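Local coordinates for CobC (Shigella flexneri 2a, PDB 6NRU), which probably removes the 5'-phosphate from adenosylcobalamin 5'-phosphate and from alpha-ribazole 5'-phosphate, in the assembly of the nucleotide loop of vitamin B12, at residues Ser49-Leu54 / Gln142-Ile147; Met4-Ile9 / Ile184-Lys189; Val53-Leu58 / Leu148-Gln153; Gln178-Ala183 / Asn197-Gly202. All coordinates share one frame; numbering follows the deposited sequence.

Interaction 1. Residues Ser49-Leu54 / Gln142-Ile147; sequences SFDLVL and QHYQNI
Tyr144 meets Leu52 ring to methyl. Leu52 CD2 sits over one face of the phenol, 4.0 Å from the centroid of the Tyr144 ring and 10° off its normal, a CH-pi contact. The two side chains cross at about a right angle. Leu52 CB also reaches the ring, 3.7 Å from Tyr144 CD1. At Gln145 the backbone takes over. Its N-H gives a nearly straight bond to the syn lone pair of Asp51 OD1, with Gln145 N 2.8 Å from Asp51 OD1. The next amide, Asn146 N, binds Asp51 OD2 at 3.0 Å, also on the syn side but 24° out of the carboxylate plane. One carboxylate thus holds two successive amides. Asp51 chi1 of 42° sets CG between its own N and carbonyl carbon, and this brings both oxygens to the amides. Asn146 O in turn accepts from Asp51 N at 3.2 Å. The Asn146 side-chain amide is held at both ends: its OD1 takes the indole N-H of Trp7, and a water joins its ND2 to Ser49 O. Ile147 closes the segment. It lies beside Leu52, pointing the same way, and its CG2 packs 3.7 Å from Leu54 CG. Here meet the N-terminal ends of 52-55 and 146-151, two neighbouring parallel strands in the histidine phosphatase sheet.

Interaction 2. Residues Met4-Ile9 / Ile184-Lys189; sequences MRLWLI and IDINQK
The Arg5 guanidinium meets Asp185 at its edge, nearly in its plane. NE and NH1 both bind one oxygen, so the grip is side-on and converges on OD2. Arg5 NH1 lies 3.0 Å from Asp185 OD2, nearly along the C-O axis of that oxygen. Arg5 NE is 3.2 Å from Asp185 OD2 and comes from above the carboxylate plane. The two planes are turned 51° apart. The Arg5 chain leaves CB extended and bends at chi3, -80°, which turns the guanidinium to the acid. Arg5 CD rests on one face of the Trp7 indole, toward its rim. Trp7 also meets the rings of Phe50, edge-to-face, and Trp181. Leu6, Ile184 and Ile186 point to the other side of the sheet. Leu6 and Ile184 lie side by side, with Leu6 CB 3.8 Å from Ile184 CG2. Leu6 CD1 reaches Ile186 CD1 at 3.7 Å. Leu163 of helix 153-163 touches Leu6 and Ile186. Between the two faces runs the backbone ladder. Leu6 N binds Ile184 O at 2.9 Å, and Ile184 N returns a bond to Leu6 O. Met4, a selenomethionine, exchanges a second such pair with Ile186. A water joins Met4 N to Asn187 ND2 at the exposed end. Arg5 and Asp185 form the non-hydrogen-bonded pair between these rungs. This is a regular antiparallel pairing, where the mixed sheet of the histidine phosphatase fold changes from parallel to antiparallel strands.

Interaction 3. Residues Val53-Leu58 / Leu148-Gln153; sequences VLCSEL and LIVSHQ
His152 and Ser56 meet at the end of two parallel strands. The His152 side chain leaves its backbone with CG anti to the carbonyl carbon, chi1 -50°, and this carries the ring across to 53-58. From CB and CG the ring runs out to CD2, which is 4.0 Å from Ser56 CB. NE2 comes next and shares a hydrogen bond with Ser56 OG, 3.0 Å away near the ring plane. The last carbon, CE1, touches Leu58 CD1 at 3.6 Å, and the two side chains cross at about a right angle. Ser56 OG also takes a weak bond from Leu58 N. It thus ties the ring to the turn before helix 59-69. Behind this tip the strands pair in register. Leu54 N binds Leu148 O at 2.9 Å, Val150 N binds Leu54 O, and Ser56 N binds Val150 O at 3.1 Å. Cys55 SG lies near Val150 CB. His152 reaches His11, probably the phosphohistidine, and Glu84, the likely proton donor/acceptor, at about 3 Å between nearest side-chain atoms. The pair is buried between strands 76-78 and 5-10. Helix 59-69 follows the first strand, and helix 153-163 starts just after His152.

Interaction 4. Residues Gln178-Ala183 / Asn197-Gly202; sequences QGCWSA and NSRAIG. With SO4 (sulfate ion), chain M.
Trp181 and Ser198 pair where the hairpin of strands 181-187 and 190-198 opens, in a G1 beta bulge with Asn197 and Ser198 both facing the tryptophan. The tight part is around the indole. Ser198 CB lies over its five-membered ring, 4.0 Å from the Trp181 centroid. At the ring edge, Trp181 NE1 donates to Ala200 O at 2.9 Å, nearly in both the ring and carbonyl planes. Gly202 CA packs near Trp181 CZ2. Ser198 N binds Trp181 O at 2.9 Å, and Trp181 N returns a bond to Ser198 O. Ser198 OG accepts from Ala200 N, forming an ST turn. Ser182 OG takes Asn197 N at 3.1 Å, and a water joins Ser182 OG to Asn197 OD1. The Asn197 side chain also bonds Arg175 O through ND2 and Asp177 N through OD1. The outer side is looser. The exposed Arg199 stretches back along 178-180, and Cys180 SG lies over one face of its guanidinium, toward the rim. Arg199 NH2 gives a weak bond to the backbone Gln178 O. The Gln178 side chain bonds Asn17 and comes within about 4 Å of that of His11 at the nearest atoms. Arg33 and Gln37 also bind a sulfate, probably from the crystallisation liquor, whose O1 accepts from Arg199 NH1 at 2.9 Å.

How the interactions relate
The chain enters through 4-9, the first half of interaction 2. Its partner, 184-189, comes only near the C terminus, so this contact closes a long loop. Interactions 1 and 3 lie within that loop. Both join strand 52-55 to strand 146-151, the first at the outer end and the second toward the active site, and they share Val53 and Leu54. Strand 5-10 bonds to 146-151 on one side and 181-187 on the other, so interactions 1, 2 and 3 run across one sheet. Interaction 4 closes the short C-terminal hairpin. Its segments alternate with those of interaction 2, so the two cross. Leu8 N and Ser182 O join them along strand 181-187.

Interaction 1. Residues Ser49-Leu54 / Gln142-Ile147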
loop_
_atom_site.group_PDB
_atom_site.type_symbol
_atom_site.label_atom_id
_atom_site.label_comp_id
_atom_site.label_asym_id
_atom_site.label_seq_id
_atom_site.Cartn_x
_atom_site.Cartn_y
_atom_site.Cartn_z
ATOM N N SER A 49 10.310 -1.421 17.891
ATOM C CA SER A 49 9.606 -2.500 18.580
ATOM C C SER A 49 8.145 -2.497 18.148
ATOM O O SER A 49 7.284 -1.876 18.773
ATOM C CB SER A 49 9.737 -2.347 20.089
ATOM O OG SER A 49 9.645 -0.984 20.467
ATOM N N PHE A 50 7.863 -3.209 17.062
ATOM C CA PHE A 50 6.486 -3.398 16.637
ATOM C C PHE A 50 5.769 -4.370 17.567
ATOM O O PHE A 50 6.384 -5.238 18.194
ATOM C CB PHE A 50 6.427 -3.927 15.203
ATOM C CG PHE A 50 7.161 -3.076 14.204
ATOM C CD1 PHE A 50 6.575 -1.936 13.682
ATOM C CD2 PHE A 50 8.432 -3.428 13.778
ATOM C CE1 PHE A 50 7.246 -1.159 12.761
ATOM C CE2 PHE A 50 9.107 -2.654 12.855
ATOM C CZ PHE A 50 8.514 -1.519 12.345
ATOM N N ASP A 51 4.452 -4.208 17.656
ATOM C CA ASP A 51 3.599 -5.144 18.370
ATOM C C ASP A 51 2.473 -5.676 17.498
ATOM O O ASP A 51 1.651 -6.462 17.985
ATOM C CB ASP A 51 3.019 -4.493 19.633
ATOM C CG ASP A 51 2.558 -3.069 19.399
ATOM O OD1 ASP A 51 2.234 -2.380 20.390
ATOM O OD2 ASP A 51 2.518 -2.640 18.227
ATOM N N LEU A 52 2.417 -5.280 16.228
ATOM C CA LEU A 52 1.377 -5.744 15.324
ATOM C C LEU A 52 1.836 -5.512 13.892
ATOM O O LEU A 52 2.481 -4.503 13.600
ATOM C CB LEU A 52 0.050 -5.021 15.583
ATOM C CG LEU A 52 -1.163 -5.556 14.820
ATOM C CD1 LEU A 52 -1.434 -7.014 15.184
ATOM C CD2 LEU A 52 -2.382 -4.695 15.092
ATOM N N VAL A 53 1.506 -6.450 13.008
ATOM C CA VAL A 53 1.786 -6.320 11.582
ATOM C C VAL A 53 0.492 -6.588 10.825
ATOM O O VAL A 53 -0.119 -7.649 10.990
ATOM C CB VAL A 53 2.892 -7.277 11.109
ATOM C CG1 VAL A 53 3.079 -7.152 9.605
ATOM C CG2 VAL A 53 4.198 -6.990 11.838
ATOM N N LEU A 54 0.072 -5.628 10.011
ATOM C CA LEU A 54 -1.081 -5.775 9.135
ATOM C C LEU A 54 -0.594 -5.744 7.695
ATOM O O LEU A 54 0.136 -4.827 7.301
ATOM C CB LEU A 54 -2.106 -4.666 9.378
ATOM C CG LEU A 54 -2.451 -4.373 10.840
ATOM C CD1 LEU A 54 -3.411 -3.198 10.938
ATOM C CD2 LEU A 54 -3.039 -5.602 11.511
ATOM N N GLN A 142 -6.766 -0.472 19.291
ATOM C CA GLN A 142 -6.421 0.637 20.176
ATOM C C GLN A 142 -5.390 0.271 21.237
ATOM O O GLN A 142 -4.809 1.179 21.844
ATOM C CB GLN A 142 -7.680 1.167 20.856
ATOM C CG GLN A 142 -8.301 0.192 21.830
ATOM C CD GLN A 142 -9.675 0.626 22.290
ATOM O OE1 GLN A 142 -10.492 -0.201 22.701
ATOM N NE2 GLN A 142 -9.941 1.927 22.227
ATOM N N HIS A 143 -5.143 -1.012 21.479
ATOM C CA HIS A 143 -4.210 -1.431 22.516
ATOM C C HIS A 143 -2.793 -1.641 21.997
ATOM O O HIS A 143 -1.930 -2.088 22.760
ATOM C CB HIS A 143 -4.716 -2.711 23.184
ATOM C CG HIS A 143 -6.024 -2.539 23.889
ATOM N ND1 HIS A 143 -6.855 -3.597 24.189
ATOM C CD2 HIS A 143 -6.647 -1.429 24.351
ATOM C CE1 HIS A 143 -7.933 -3.146 24.805
ATOM N NE2 HIS A 143 -7.832 -1.833 24.915
ATOM N N TYR A 144 -2.533 -1.326 20.733
ATOM C CA TYR A 144 -1.211 -1.456 20.145
ATOM C C TYR A 144 -0.588 -0.078 19.960
ATOM O O TYR A 144 -1.292 0.927 19.815
ATOM C CB TYR A 144 -1.276 -2.201 18.807
ATOM C CG TYR A 144 -1.823 -3.606 18.932
ATOM C CD1 TYR A 144 -0.973 -4.693 19.094
ATOM C CD2 TYR A 144 -3.191 -3.844 18.903
ATOM C CE1 TYR A 144 -1.470 -5.978 19.218
ATOM C CE2 TYR A 144 -3.697 -5.124 19.027
ATOM C CZ TYR A 144 -2.833 -6.187 19.183
ATOM O OH TYR A 144 -3.339 -7.463 19.303
ATOM N N GLN A 145 0.743 -0.040 19.973
ATOM C CA GLN A 145 1.491 1.210 19.925
ATOM C C GLN A 145 2.239 1.429 18.621
ATOM O O GLN A 145 2.307 2.564 18.144
ATOM C CB GLN A 145 2.489 1.271 21.089
ATOM C CG GLN A 145 1.859 1.616 22.433
ATOM C CD GLN A 145 2.655 1.079 23.613
ATOM O OE1 GLN A 145 2.087 0.606 24.598
ATOM N NE2 GLN A 145 3.978 1.155 23.519
ATOM N N ASN A 146 2.808 0.379 18.028
ATOM C CA ASN A 146 3.608 0.495 16.806
ATOM C C ASN A 146 3.159 -0.585 15.829
ATOM O O ASN A 146 3.691 -1.697 15.824
ATOM C CB ASN A 146 5.099 0.391 17.113
ATOM C CG ASN A 146 5.610 1.574 17.910
ATOM O OD1 ASN A 146 5.915 2.631 17.353
ATOM N ND2 ASN A 146 5.702 1.405 19.225
ATOM N N ILE A 147 2.186 -0.243 14.992
ATOM C CA ILE A 147 1.618 -1.161 14.015
ATOM C C ILE A 147 2.305 -0.922 12.679
ATOM O O ILE A 147 2.303 0.202 12.162
ATOM C CB ILE A 147 0.098 -0.976 13.896
ATOM C CG1 ILE A 147 -0.550 -1.023 15.282
ATOM C CG2 ILE A 147 -0.496 -2.022 12.970
ATOM C CD1 ILE A 147 -2.016 -0.659 15.285
HETATM O O HOH W 1 5.805 -1.225 20.806
#

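Interaction 2. Residues Met4-Ile9 / Ile184-Lys189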
loop_
_atom_site.group_PDB
_atom_site.type_symbol
_atom_site.label_atom_id
_atom_site.label_comp_id
_atom_site.label_asym_id
_atom_site.label_seq_id
_atom_site.Cartn_x
_atom_site.Cartn_y
_atom_site.Cartn_z
HETATM N N MSE A 4 -1.371 5.881 18.907
HETATM C CA MSE A 4 -0.702 4.834 18.148
HETATM C C MSE A 4 0.071 5.412 16.971
HETATM O O MSE A 4 -0.175 6.541 16.548
HETATM C CB MSE A 4 -1.715 3.808 17.643
HETATM C CG MSE A 4 -2.756 4.385 16.700
HETATM SE SE MSE A 4 -3.893 3.024 15.888
HETATM C CE MSE A 4 -4.567 2.188 17.510
ATOM N N ARG A 5 1.010 4.630 16.441
ATOM C CA ARG A 5 1.759 5.010 15.252
ATOM C C ARG A 5 1.680 3.897 14.220
ATOM O O ARG A 5 1.951 2.733 14.532
ATOM C CB ARG A 5 3.223 5.305 15.571
ATOM C CG ARG A 5 4.076 5.431 14.322
ATOM C CD ARG A 5 5.482 5.856 14.652
ATOM N NE ARG A 5 5.583 7.290 14.884
ATOM C CZ ARG A 5 6.676 8.002 14.639
ATOM N NH1 ARG A 5 6.690 9.307 14.880
ATOM N NH2 ARG A 5 7.757 7.406 14.152
ATOM N N LEU A 6 1.320 4.259 12.993
ATOM C CA LEU A 6 1.303 3.332 11.870
ATOM C C LEU A 6 2.592 3.501 11.080
ATOM O O LEU A 6 2.871 4.589 10.567
ATOM C CB LEU A 6 0.089 3.579 10.976
ATOM C CG LEU A 6 -1.231 3.812 11.716
ATOM C CD1 LEU A 6 -2.345 4.122 10.736
ATOM C CD2 LEU A 6 -1.584 2.602 12.570
ATOM N N TRP A 7 3.383 2.438 11.004
ATOM C CA TRP A 7 4.574 2.423 10.167
ATOM C C TRP A 7 4.184 1.858 8.808
ATOM O O TRP A 7 3.772 0.697 8.711
ATOM C CB TRP A 7 5.685 1.596 10.812
ATOM C CG TRP A 7 6.043 2.050 12.200
ATOM C CD1 TRP A 7 5.331 1.832 13.345
ATOM C CD2 TRP A 7 7.201 2.803 12.586
ATOM N NE1 TRP A 7 5.974 2.400 14.417
ATOM C CE2 TRP A 7 7.125 3.001 13.979
ATOM C CE3 TRP A 7 8.295 3.327 11.889
ATOM C CZ2 TRP A 7 8.101 3.705 14.689
ATOM C CZ3 TRP A 7 9.261 4.023 12.596
ATOM C CH2 TRP A 7 9.157 4.205 13.980
ATOM N N LEU A 8 4.291 2.680 7.770
ATOM C CA LEU A 8 3.812 2.326 6.441
ATOM C C LEU A 8 4.978 1.882 5.570
ATOM O O LEU A 8 5.987 2.588 5.466
ATOM C CB LEU A 8 3.091 3.511 5.797
ATOM C CG LEU A 8 2.090 4.233 6.704
ATOM C CD1 LEU A 8 1.440 5.406 5.987
ATOM C CD2 LEU A 8 1.031 3.262 7.212
ATOM N N ILE A 9 4.835 0.716 4.945
ATOM C CA ILE A 9 5.823 0.192 4.009
ATOM C C ILE A 9 5.088 -0.296 2.769
ATOM O O ILE A 9 4.201 -1.152 2.866
ATOM C CB ILE A 9 6.656 -0.949 4.616
ATOM C CG1 ILE A 9 7.642 -0.406 5.649
ATOM C CG2 ILE A 9 7.393 -1.712 3.521
ATOM C CD1 ILE A 9 8.623 -1.447 6.152
ATOM N N ILE A 184 2.800 7.568 10.499
ATOM C CA ILE A 184 1.749 8.497 10.829
ATOM C C ILE A 184 1.221 8.239 12.238
ATOM O O ILE A 184 0.909 7.119 12.567
ATOM C CB ILE A 184 0.617 8.437 9.801
ATOM C CG1 ILE A 184 -0.617 9.137 10.334
ATOM C CG2 ILE A 184 0.323 7.007 9.399
ATOM C CD1 ILE A 184 -1.257 10.035 9.327
ATOM N N ASP A 185 1.098 9.286 13.052
ATOM C CA ASP A 185 0.624 9.154 14.422
ATOM C C ASP A 185 -0.849 9.528 14.508
ATOM O O ASP A 185 -1.291 10.491 13.878
ATOM C CB ASP A 185 1.435 10.042 15.368
ATOM C CG ASP A 185 2.648 9.336 15.936
ATOM O OD1 ASP A 185 2.470 8.342 16.673
ATOM O OD2 ASP A 185 3.782 9.776 15.646
ATOM N N ILE A 186 -1.605 8.764 15.292
ATOM C CA ILE A 186 -3.021 9.030 15.516
ATOM C C ILE A 186 -3.275 9.067 17.014
ATOM O O ILE A 186 -2.907 8.135 17.735
ATOM C CB ILE A 186 -3.925 7.976 14.853
ATOM C CG1 ILE A 186 -3.474 7.698 13.423
ATOM C CG2 ILE A 186 -5.366 8.442 14.869
ATOM C CD1 ILE A 186 -4.215 6.551 12.778
ATOM N N ASN A 187 -3.906 10.142 17.480
ATOM C CA ASN A 187 -4.295 10.270 18.877
ATOM C C ASN A 187 -5.647 10.959 18.921
ATOM O O ASN A 187 -5.786 12.079 18.423
ATOM C CB ASN A 187 -3.252 11.053 19.676
ATOM C CG ASN A 187 -1.878 10.418 19.616
ATOM O OD1 ASN A 187 -0.963 10.952 18.994
ATOM N ND2 ASN A 187 -1.726 9.271 20.263
ATOM N N GLN A 188 -6.635 10.282 19.507
ATOM C CA GLN A 188 -8.022 10.746 19.501
ATOM C C GLN A 188 -8.489 11.006 18.074
ATOM O O GLN A 188 -9.175 11.989 17.785
ATOM C CB GLN A 188 -8.203 11.985 20.382
ATOM C CG GLN A 188 -7.969 11.719 21.858
ATOM C CD GLN A 188 -6.502 11.521 22.180
ATOM O OE1 GLN A 188 -5.703 12.453 22.082
ATOM N NE2 GLN A 188 -6.135 10.298 22.545
ATOM N N LYS A 189 -8.083 10.113 17.171
ATOM C CA LYS A 189 -8.425 10.151 15.754
ATOM C C LYS A 189 -7.935 11.419 15.067
ATOM O O LYS A 189 -8.396 11.751 13.972
ATOM C CB LYS A 189 -9.932 9.963 15.546
ATOM C CG LYS A 189 -10.426 8.620 16.079
ATOM C CD LYS A 189 -11.894 8.651 16.479
ATOM C CE LYS A 189 -12.669 7.538 15.792
ATOM N NZ LYS A 189 -12.525 6.241 16.513
HETATM O O HOH W 2 0.380 7.821 19.928
#

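Interaction 3. Residues Val53-Leu58 / Leu148-Gln153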
loop_
_atom_site.group_PDB
_atom_site.type_symbol
_atom_site.label_atom_id
_atom_site.label_comp_id
_atom_site.label_asym_id
_atom_site.label_seq_id
_atom_site.Cartn_x
_atom_site.Cartn_y
_atom_site.Cartn_z
ATOM N N VAL A 53 1.506 -6.450 13.008
ATOM C CA VAL A 53 1.786 -6.320 11.582
ATOM C C VAL A 53 0.492 -6.588 10.825
ATOM O O VAL A 53 -0.119 -7.649 10.990
ATOM C CB VAL A 53 2.892 -7.277 11.109
ATOM C CG1 VAL A 53 3.079 -7.152 9.605
ATOM C CG2 VAL A 53 4.198 -6.990 11.838
ATOM N N LEU A 54 0.072 -5.628 10.011
ATOM C CA LEU A 54 -1.081 -5.775 9.135
ATOM C C LEU A 54 -0.594 -5.744 7.695
ATOM O O LEU A 54 0.136 -4.827 7.301
ATOM C CB LEU A 54 -2.106 -4.666 9.378
ATOM C CG LEU A 54 -2.451 -4.373 10.840
ATOM C CD1 LEU A 54 -3.411 -3.198 10.938
ATOM C CD2 LEU A 54 -3.039 -5.602 11.511
ATOM N N CYS A 55 -0.991 -6.741 6.914
ATOM C CA CYS A 55 -0.447 -6.943 5.582
ATOM C C CYS A 55 -1.572 -7.229 4.598
ATOM O O CYS A 55 -2.614 -7.781 4.963
ATOM C CB CYS A 55 0.567 -8.096 5.583
ATOM S SG CYS A 55 1.420 -8.372 4.028
ATOM N N SER A 56 -1.358 -6.839 3.348
ATOM C CA SER A 56 -2.320 -7.166 2.310
ATOM C C SER A 56 -2.219 -8.646 1.948
ATOM O O SER A 56 -1.232 -9.321 2.254
ATOM C CB SER A 56 -2.097 -6.297 1.073
ATOM O OG SER A 56 -1.348 -6.984 0.090
ATOM N N GLU A 57 -3.268 -9.149 1.293
ATOM C CA GLU A 57 -3.293 -10.558 0.906
ATOM C C GLU A 57 -2.275 -10.867 -0.183
ATOM O O GLU A 57 -1.745 -11.983 -0.230
ATOM C CB GLU A 57 -4.687 -10.955 0.420
ATOM C CG GLU A 57 -5.801 -10.762 1.424
ATOM C CD GLU A 57 -7.133 -11.256 0.897
ATOM O OE1 GLU A 57 -7.340 -11.222 -0.336
ATOM O OE2 GLU A 57 -7.971 -11.689 1.713
ATOM N N LEU A 58 -2.000 -9.904 -1.063
ATOM C CA LEU A 58 -1.178 -10.170 -2.235
ATOM C C LEU A 58 0.241 -10.540 -1.824
ATOM O O LEU A 58 0.835 -9.919 -0.938
ATOM C CB LEU A 58 -1.175 -8.954 -3.159
ATOM C CG LEU A 58 -2.568 -8.438 -3.529
ATOM C CD1 LEU A 58 -2.467 -7.336 -4.558
ATOM C CD2 LEU A 58 -3.441 -9.568 -4.045
ATOM N N LEU A 148 2.899 -1.974 12.123
ATOM C CA LEU A 148 3.511 -1.913 10.803
ATOM C C LEU A 148 2.496 -2.348 9.755
ATOM O O LEU A 148 1.858 -3.397 9.900
ATOM C CB LEU A 148 4.750 -2.806 10.736
ATOM C CG LEU A 148 5.292 -3.072 9.331
ATOM C CD1 LEU A 148 5.877 -1.801 8.719
ATOM C CD2 LEU A 148 6.317 -4.193 9.351
ATOM N N ILE A 149 2.354 -1.548 8.702
ATOM C CA ILE A 149 1.413 -1.823 7.622
ATOM C C ILE A 149 2.206 -2.039 6.341
ATOM O O ILE A 149 2.932 -1.143 5.894
ATOM C CB ILE A 149 0.396 -0.686 7.450
ATOM C CG1 ILE A 149 -0.460 -0.552 8.708
ATOM C CG2 ILE A 149 -0.470 -0.931 6.222
ATOM C CD1 ILE A 149 -1.603 0.422 8.559
ATOM N N VAL A 150 2.065 -3.224 5.754
ATOM C CA VAL A 150 2.709 -3.572 4.491
ATOM C C VAL A 150 1.616 -3.645 3.434
ATOM O O VAL A 150 0.759 -4.539 3.473
ATOM C CB VAL A 150 3.481 -4.895 4.583
ATOM C CG1 VAL A 150 4.293 -5.122 3.317
ATOM C CG2 VAL A 150 4.379 -4.909 5.815
ATOM N N SER A 151 1.640 -2.709 2.487
ATOM C CA SER A 151 0.580 -2.629 1.492
ATOM C C SER A 151 1.099 -2.090 0.165
ATOM O O SER A 151 2.235 -2.378 -0.230
ATOM C CB SER A 151 -0.567 -1.757 2.008
ATOM O OG SER A 151 -1.726 -1.911 1.206
ATOM N N HIS A 152 0.277 -1.299 -0.521
ATOM C CA HIS A 152 0.542 -0.862 -1.883
ATOM C C HIS A 152 0.456 0.654 -1.972
ATOM O O HIS A 152 0.030 1.337 -1.036
ATOM C CB HIS A 152 -0.438 -1.513 -2.865
ATOM C CG HIS A 152 -0.547 -2.995 -2.703
ATOM N ND1 HIS A 152 0.209 -3.881 -3.439
ATOM C CD2 HIS A 152 -1.312 -3.749 -1.878
ATOM C CE1 HIS A 152 -0.089 -5.117 -3.079
ATOM N NE2 HIS A 152 -1.010 -5.065 -2.134
ATOM N N GLN A 153 0.861 1.172 -3.132
ATOM C CA GLN A 153 0.956 2.616 -3.321
ATOM C C GLN A 153 -0.411 3.285 -3.209
ATOM O O GLN A 153 -0.562 4.302 -2.522
ATOM C CB GLN A 153 1.599 2.914 -4.676
ATOM C CG GLN A 153 2.389 4.206 -4.724
ATOM C CD GLN A 153 1.502 5.424 -4.604
ATOM O OE1 GLN A 153 1.801 6.353 -3.854
ATOM N NE2 GLN A 153 0.392 5.421 -5.338
#

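Interaction 4. Residues Gln178-Ala183 / Asn197-Gly202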
loop_
_atom_site.group_PDB
_atom_site.type_symbol
_atom_site.label_atom_id
_atom_site.label_comp_id
_atom_site.label_asym_id
_atom_site.label_seq_id
_atom_site.Cartn_x
_atom_site.Cartn_y
_atom_site.Cartn_z
ATOM N N GLN A 178 9.030 2.918 -3.016
ATOM C CA GLN A 178 9.561 1.596 -2.728
ATOM C C GLN A 178 10.960 1.711 -2.138
ATOM O O GLN A 178 11.734 2.605 -2.488
ATOM C CB GLN A 178 9.584 0.737 -3.994
ATOM C CG GLN A 178 8.191 0.390 -4.511
ATOM C CD GLN A 178 8.216 -0.319 -5.850
ATOM O OE1 GLN A 178 9.005 0.024 -6.733
ATOM N NE2 GLN A 178 7.340 -1.305 -6.015
ATOM N N GLY A 179 11.277 0.797 -1.225
ATOM C CA GLY A 179 12.519 0.874 -0.489
ATOM C C GLY A 179 12.532 1.907 0.613
ATOM O O GLY A 179 13.596 2.158 1.193
ATOM N N CYS A 180 11.389 2.515 0.915
ATOM C CA CYS A 180 11.257 3.542 1.933
ATOM C C CYS A 180 10.215 3.120 2.959
ATOM O O CYS A 180 9.491 2.138 2.782
ATOM C CB CYS A 180 10.855 4.888 1.318
ATOM S SG CYS A 180 11.948 5.514 0.026
ATOM N N TRP A 181 10.139 3.891 4.040
ATOM C CA TRP A 181 9.136 3.679 5.072
ATOM C C TRP A 181 8.587 5.027 5.519
ATOM O O TRP A 181 9.285 6.046 5.477
ATOM C CB TRP A 181 9.711 2.909 6.268
ATOM C CG TRP A 181 10.844 3.616 6.944
ATOM C CD1 TRP A 181 12.173 3.512 6.644
ATOM C CD2 TRP A 181 10.750 4.545 8.033
ATOM N NE1 TRP A 181 12.910 4.317 7.480
ATOM C CE2 TRP A 181 12.062 4.961 8.342
ATOM C CE3 TRP A 181 9.685 5.062 8.778
ATOM C CZ2 TRP A 181 12.334 5.870 9.361
ATOM C CZ3 TRP A 181 9.959 5.964 9.790
ATOM C CH2 TRP A 181 11.274 6.359 10.072
ATOM N N SER A 182 7.324 5.021 5.938
ATOM C CA SER A 182 6.642 6.210 6.425
ATOM C C SER A 182 5.980 5.901 7.760
ATOM O O SER A 182 5.788 4.739 8.127
ATOM C CB SER A 182 5.593 6.704 5.424
ATOM O OG SER A 182 6.141 6.787 4.123
ATOM N N ALA A 183 5.622 6.957 8.488
ATOM C CA ALA A 183 4.960 6.792 9.773
ATOM C C ALA A 183 3.970 7.928 9.991
ATOM O O ALA A 183 4.265 9.086 9.686
ATOM C CB ALA A 183 5.972 6.738 10.924
ATOM N N ASN A 197 8.554 8.475 3.265
ATOM C CA ASN A 197 9.545 7.989 2.306
ATOM C C ASN A 197 10.970 8.191 2.822
ATOM O O ASN A 197 11.821 8.793 2.167
ATOM C CB ASN A 197 9.352 8.656 0.942
ATOM C CG ASN A 197 8.017 8.316 0.321
ATOM O OD1 ASN A 197 7.546 7.188 0.430
ATOM N ND2 ASN A 197 7.399 9.292 -0.333
ATOM N N SER A 198 11.218 7.662 4.013
ATOM C CA SER A 198 12.543 7.724 4.603
ATOM C C SER A 198 13.353 6.487 4.245
ATOM O O SER A 198 12.814 5.391 4.073
ATOM C CB SER A 198 12.457 7.856 6.123
ATOM O OG SER A 198 13.734 7.692 6.716
ATOM N N ARG A 199 14.665 6.681 4.123
ATOM C CA ARG A 199 15.616 5.584 3.999
ATOM C C ARG A 199 16.611 5.581 5.152
ATOM O O ARG A 199 17.677 4.968 5.046
ATOM C CB ARG A 199 16.353 5.653 2.662
ATOM C CG ARG A 199 15.505 5.258 1.473
ATOM C CD ARG A 199 16.182 5.626 0.167
ATOM N NE ARG A 199 15.207 5.826 -0.898
ATOM C CZ ARG A 199 14.780 4.864 -1.709
ATOM N NH1 ARG A 199 15.244 3.627 -1.575
ATOM N NH2 ARG A 199 13.885 5.134 -2.650
ATOM N N ALA A 200 16.286 6.263 6.245
ATOM C CA ALA A 200 17.135 6.302 7.422
ATOM C C ALA A 200 16.716 5.226 8.420
ATOM O O ALA A 200 15.671 4.586 8.286
ATOM C CB ALA A 200 17.081 7.682 8.074
ATOM N N ILE A 201 17.559 5.029 9.435
ATOM C CA ILE A 201 17.233 4.095 10.504
ATOM C C ILE A 201 16.059 4.645 11.299
ATOM O O ILE A 201 16.063 5.811 11.716
ATOM C CB ILE A 201 18.455 3.854 11.403
ATOM C CG1 ILE A 201 19.557 3.140 10.623
ATOM C CG2 ILE A 201 18.069 3.043 12.630
ATOM C CD1 ILE A 201 20.794 2.856 11.444
ATOM N N GLY A 202 15.040 3.815 11.498
ATOM C CA GLY A 202 13.884 4.250 12.252
ATOM C C GLY A 202 14.213 4.481 13.715
ATOM O O GLY A 202 15.139 3.895 14.274
HETATM S S SO4 M . 16.679 1.088 -4.176
HETATM O O1 SO4 M . 15.504 1.312 -3.339
HETATM O O2 SO4 M . 16.286 1.134 -5.580
HETATM O O3 SO4 M . 17.667 2.131 -3.919
HETATM O O4 SO4 M . 17.261 -0.218 -3.878
HETATM O O HOH W 3 7.137 4.974 2.318
#